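Local coordinates for epidermin leader peptide processing serine protease EpiP (Staphylococcus aureus subsp. aureus, PDB 3QFH), which is a subtilisin-like serine endopeptidase that probably cleaves the leader peptide from the precursor of the lantibiotic epidermin, at residues 264-278 / 305-317. Sequence-based numbering, arbitrary orientation. Where two conformers were deposited one is given.
Sequences INYAKKKKSIVVAAA and DVPASMDNVVTVG
Strand 273-277 and the 314-317 part of strand 314-319 run parallel, the axes of these short pieces 30° apart and 4.7 Å at closest approach, joined by four backbone hydrogen bonds from Val314 N to Val274 O, Ala276 N to Val314 O, Val316 N to Ala276 O and Ala278 N to Val316 O. On the face carrying Val275, Val314 and Val316, Val275 CG1 presses to 3.5 Å from Val316 CG2, a tight carbon contact; this face is covered by helices 382-400 and 406-416. On the other face, that of Ala276 and Thr315, Ile264 of helix 254-269 packs against the turn. With CG1 anti to the carbonyl carbon (chi1 -68°), its CD1 lies 3.6 Å from Pro307 CB and 3.9 Å from Met310 SD, while CG2 rests against Asp311 O. Pro307, which follows a cis peptide, also sets its CG 4.0 Å from Ala276 CB. Asn312 ND2 donates to Asn265 OD1 (2.9 Å) from above the carbonyl plane, the two amides turned 74° apart, and the Lys268 chain crosses that of Asn312 at about a right angle, its CD against the amide carbon CG. Two waters donate to Asn312 O; one also donates to Ile264 O, the other accepts from Val274 N. Thr315 OG1 binds Ala308 O at 2.6 Å, tying the Pro307-Met310 turn to the strand. The pair belongs to the parallel seven-stranded sheet, flanked by helices on both faces, at the core of the subtilisin-like α/β fold.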
loop_
_atom_site.group_PDB
_atom_site.type_symbol
_atom_site.label_atom_id
_atom_site.label_comp_id
_atom_site.label_asym_id
_atom_site.label_seq_id
_atom_site.Cartn_x
_atom_site.Cartn_y
_atom_site.Cartn_z
ATOM N N ILE A 264 -7.285 8.010 -4.521
ATOM C CA ILE A 264 -7.504 7.990 -3.063
ATOM C C ILE A 264 -8.836 8.690 -2.661
ATOM O O ILE A 264 -9.615 8.167 -1.865
ATOM C CB ILE A 264 -6.276 8.622 -2.339
ATOM C CG1 ILE A 264 -5.067 7.700 -2.509
ATOM C CG2 ILE A 264 -6.548 8.852 -0.841
ATOM C CD1 ILE A 264 -3.749 8.295 -2.085
ATOM N N ASN A 265 -9.103 9.845 -3.243
ATOM C CA ASN A 265 -10.332 10.586 -2.934
ATOM C C ASN A 265 -11.543 9.888 -3.532
ATOM O O ASN A 265 -12.642 9.948 -2.976
ATOM C CB ASN A 265 -10.212 12.038 -3.388
ATOM C CG ASN A 265 -9.145 12.813 -2.600
ATOM O OD1 ASN A 265 -8.697 12.376 -1.539
ATOM N ND2 ASN A 265 -8.762 13.971 -3.105
ATOM N N TYR A 266 -11.337 9.222 -4.660
ATOM C CA TYR A 266 -12.384 8.431 -5.283
ATOM C C TYR A 266 -12.745 7.283 -4.320
ATOM O O TYR A 266 -13.927 7.038 -4.050
ATOM C CB TYR A 266 -11.926 7.895 -6.637
ATOM C CG TYR A 266 -12.959 7.064 -7.380
ATOM C CD1 TYR A 266 -13.818 7.641 -8.301
ATOM C CD2 TYR A 266 -13.071 5.702 -7.152
ATOM C CE1 TYR A 266 -14.760 6.876 -8.984
ATOM C CE2 TYR A 266 -13.989 4.936 -7.818
ATOM C CZ TYR A 266 -14.835 5.522 -8.731
ATOM O OH TYR A 266 -15.748 4.739 -9.382
ATOM N N ALA A 267 -11.727 6.605 -3.789
ATOM C CA ALA A 267 -11.954 5.514 -2.837
ATOM C C ALA A 267 -12.733 6.029 -1.652
ATOM O O ALA A 267 -13.659 5.371 -1.210
ATOM C CB ALA A 267 -10.640 4.866 -2.377
ATOM N N LYS A 268 -12.358 7.208 -1.143
ATOM C CA LYS A 268 -13.049 7.803 0.008
ATOM C C LYS A 268 -14.531 8.045 -0.310
ATOM O O LYS A 268 -15.388 7.752 0.502
ATOM C CB LYS A 268 -12.400 9.114 0.417
ATOM C CG LYS A 268 -13.068 9.808 1.618
ATOM C CD LYS A 268 -12.552 11.241 1.732
ATOM C CE LYS A 268 -13.302 12.065 2.782
ATOM N NZ LYS A 268 -13.112 11.510 4.143
ATOM N N LYS A 269 -14.819 8.551 -1.502
ATOM C CA LYS A 269 -16.199 8.794 -1.917
ATOM C C LYS A 269 -16.986 7.474 -1.960
ATOM O O LYS A 269 -18.157 7.449 -1.679
ATOM C CB LYS A 269 -16.243 9.475 -3.286
ATOM C CG LYS A 269 -17.664 9.822 -3.748
ATOM C CD LYS A 269 -17.699 10.428 -5.158
ATOM C CE LYS A 269 -17.283 9.404 -6.212
ATOM N NZ LYS A 269 -17.541 9.883 -7.600
ATOM N N LYS A 270 -16.318 6.386 -2.299
ATOM C CA LYS A 270 -16.942 5.072 -2.340
ATOM C C LYS A 270 -16.985 4.390 -0.968
ATOM O O LYS A 270 -17.375 3.229 -0.882
ATOM C CB LYS A 270 -16.196 4.154 -3.322
ATOM C CG LYS A 270 -16.034 4.714 -4.729
ATOM C CD LYS A 270 -17.338 4.931 -5.461
ATOM C CE LYS A 270 -17.911 3.649 -6.010
ATOM N NZ LYS A 270 -19.030 3.988 -6.935
ATOM N N LYS A 271 -16.557 5.093 0.080
ATOM C CA LYS A 271 -16.574 4.579 1.450
ATOM C C LYS A 271 -15.501 3.524 1.693
ATOM O O LYS A 271 -15.760 2.550 2.405
ATOM C CB LYS A 271 -17.947 3.987 1.833
ATOM C CG LYS A 271 -19.154 4.889 1.557
ATOM C CD LYS A 271 -19.108 6.156 2.360
ATOM C CE LYS A 271 -20.380 6.993 2.140
ATOM N NZ LYS A 271 -20.360 8.225 2.956
ATOM N N SER A 272 -14.327 3.691 1.075
ATOM C CA SER A 272 -13.200 2.811 1.319
ATOM C C SER A 272 -12.134 3.644 2.005
ATOM O O SER A 272 -12.028 4.854 1.757
ATOM C CB SER A 272 -12.612 2.221 0.047
ATOM O OG SER A 272 -13.522 1.357 -0.596
ATOM N N ILE A 273 -11.390 3.000 2.891
ATOM C CA ILE A 273 -10.285 3.623 3.604
ATOM C C ILE A 273 -9.008 3.151 2.918
ATOM O O ILE A 273 -8.867 1.950 2.625
ATOM C CB ILE A 273 -10.212 3.109 5.091
ATOM C CG1 ILE A 273 -11.562 3.237 5.796
ATOM C CG2 ILE A 273 -9.109 3.826 5.861
ATOM C CD1 ILE A 273 -11.593 2.570 7.175
ATOM N N VAL A 274 -8.071 4.075 2.701
ATOM C CA VAL A 274 -6.780 3.772 2.110
ATOM C C VAL A 274 -5.704 3.838 3.202
ATOM O O VAL A 274 -5.551 4.863 3.894
ATOM C CB VAL A 274 -6.439 4.764 0.970
ATOM C CG1 VAL A 274 -4.987 4.541 0.458
ATOM C CG2 VAL A 274 -7.435 4.646 -0.185
ATOM N N VAL A 275 -4.982 2.734 3.368
ATOM C CA VAL A 275 -3.900 2.614 4.340
ATOM C C VAL A 275 -2.584 2.486 3.566
ATOM O O VAL A 275 -2.415 1.581 2.746
ATOM C CB VAL A 275 -4.092 1.375 5.219
ATOM C CG1 VAL A 275 -3.000 1.309 6.328
ATOM C CG2 VAL A 275 -5.512 1.376 5.808
ATOM N N ALA A 276 -1.644 3.359 3.865
ATOM C CA ALA A 276 -0.419 3.419 3.135
ATOM C C ALA A 276 0.789 3.268 4.048
ATOM O O ALA A 276 0.805 3.765 5.168
ATOM C CB ALA A 276 -0.345 4.768 2.406
ATOM N N ALA A 277 1.806 2.611 3.532
ATOM C CA ALA A 277 3.048 2.427 4.264
ATOM C C ALA A 277 3.896 3.678 4.207
ATOM O O ALA A 277 4.024 4.303 3.158
ATOM C CB ALA A 277 3.852 1.270 3.670
ATOM N N ALA A 278 4.488 4.023 5.339
ATOM C CA ALA A 278 5.454 5.087 5.371
ATOM C C ALA A 278 6.655 4.529 4.602
ATOM O O ALA A 278 6.752 3.318 4.393
ATOM C CB ALA A 278 5.838 5.419 6.790
ATOM N N ASP A 305 6.838 11.976 -0.588
ATOM C CA ASP A 305 6.725 10.545 -0.358
ATOM C C ASP A 305 5.238 10.233 -0.548
ATOM O O ASP A 305 4.426 10.665 0.254
ATOM C CB ASP A 305 7.203 10.224 1.066
ATOM C CG ASP A 305 7.199 8.736 1.387
ATOM O OD1 ASP A 305 6.998 7.914 0.474
ATOM O OD2 ASP A 305 7.410 8.389 2.576
ATOM N N VAL A 306 4.881 9.512 -1.614
ATOM C CA VAL A 306 3.475 9.236 -1.909
ATOM C C VAL A 306 3.182 7.739 -2.083
ATOM O O VAL A 306 4.029 6.973 -2.523
ATOM C CB VAL A 306 2.998 10.013 -3.156
ATOM C CG1 VAL A 306 3.412 11.472 -3.052
ATOM C CG2 VAL A 306 3.527 9.405 -4.428
ATOM N N PRO A 307 1.963 7.312 -1.737
ATOM C CA PRO A 307 0.856 8.108 -1.231
ATOM C C PRO A 307 0.875 8.387 0.282
ATOM O O PRO A 307 -0.075 8.975 0.794
ATOM C CB PRO A 307 -0.360 7.246 -1.580
ATOM C CG PRO A 307 0.149 5.845 -1.464
ATOM C CD PRO A 307 1.592 5.890 -1.896
ATOM N N ALA A 308 1.945 8.012 0.976
ATOM C CA ALA A 308 2.001 8.176 2.437
ATOM C C ALA A 308 1.735 9.592 2.934
ATOM O O ALA A 308 1.145 9.756 3.998
ATOM C CB ALA A 308 3.347 7.670 3.000
ATOM N N SER A 309 2.180 10.601 2.193
ATOM C CA SER A 309 2.009 11.991 2.622
ATOM C C SER A 309 0.794 12.657 1.985
ATOM O O SER A 309 0.605 13.839 2.141
ATOM C CB SER A 309 3.257 12.812 2.267
ATOM O OG SER A 309 3.430 12.850 0.851
ATOM N N MET A 310 -0.023 11.903 1.265
ATOM C CA MET A 310 -1.183 12.491 0.592
ATOM C C MET A 310 -2.395 12.649 1.503
ATOM O O MET A 310 -2.435 12.122 2.597
ATOM C CB MET A 310 -1.553 11.674 -0.643
ATOM C CG MET A 310 -0.666 11.954 -1.870
ATOM S SD MET A 310 -1.127 10.869 -3.239
ATOM C CE MET A 310 -0.266 11.629 -4.627
ATOM N N ASP A 311 -3.388 13.391 1.035
ATOM C CA ASP A 311 -4.595 13.586 1.815
ATOM C C ASP A 311 -5.439 12.317 1.813
ATOM O O ASP A 311 -5.455 11.561 0.827
ATOM C CB ASP A 311 -5.418 14.739 1.232
ATOM C CG ASP A 311 -4.654 16.058 1.220
ATOM O OD1 ASP A 311 -3.810 16.285 2.128
ATOM O OD2 ASP A 311 -4.907 16.869 0.304
ATOM N N ASN A 312 -6.127 12.100 2.932
ATOM C CA ASN A 312 -7.045 10.992 3.104
ATOM C C ASN A 312 -6.440 9.581 3.092
ATOM O O ASN A 312 -7.018 8.642 2.575
ATOM C CB ASN A 312 -8.162 11.119 2.088
ATOM C CG ASN A 312 -8.940 12.403 2.266
ATOM O OD1 ASN A 312 -9.372 12.700 3.362
ATOM N ND2 ASN A 312 -9.127 13.159 1.184
ATOM N N VAL A 313 -5.260 9.450 3.664
ATOM C CA VAL A 313 -4.618 8.149 3.791
ATOM C C VAL A 313 -4.257 7.949 5.253
ATOM O O VAL A 313 -3.947 8.901 5.962
ATOM C CB VAL A 313 -3.329 8.046 2.954
ATOM C CG1 VAL A 313 -3.606 8.356 1.477
ATOM C CG2 VAL A 313 -2.280 8.976 3.488
ATOM N N VAL A 314 -4.322 6.702 5.700
ATOM C CA VAL A 314 -3.888 6.333 7.041
ATOM C C VAL A 314 -2.404 5.915 6.799
ATOM O O VAL A 314 -2.150 4.926 6.105
ATOM C CB VAL A 314 -4.688 5.169 7.602
ATOM C CG1 VAL A 314 -4.042 4.654 8.909
ATOM C CG2 VAL A 314 -6.129 5.586 7.822
ATOM N N THR A 315 -1.451 6.675 7.347
ATOM C CA THR A 315 -0.019 6.432 7.142
ATOM C C THR A 315 0.537 5.644 8.303
ATOM O O THR A 315 0.485 6.100 9.454
ATOM C CB THR A 315 0.752 7.749 7.059
ATOM O OG1 THR A 315 0.143 8.582 6.090
ATOM C CG2 THR A 315 2.239 7.528 6.690
ATOM N N VAL A 316 1.119 4.487 7.992
ATOM C CA VAL A 316 1.571 3.567 9.022
ATOM C C VAL A 316 3.087 3.495 9.084
ATOM O O VAL A 316 3.740 3.173 8.095
ATOM C CB VAL A 316 1.013 2.156 8.750
ATOM C CG1 VAL A 316 1.402 1.180 9.831
ATOM C CG2 VAL A 316 -0.534 2.222 8.572
ATOM N N GLY A 317 3.642 3.839 10.238
ATOM C CA GLY A 317 5.074 3.686 10.463
ATOM C C GLY A 317 5.341 2.303 11.093
ATOM O O GLY A 317 4.430 1.612 11.548
HETATM O O HOH W 1 -9.262 7.412 0.821
HETATM O O HOH W 2 -7.995 6.715 4.349
#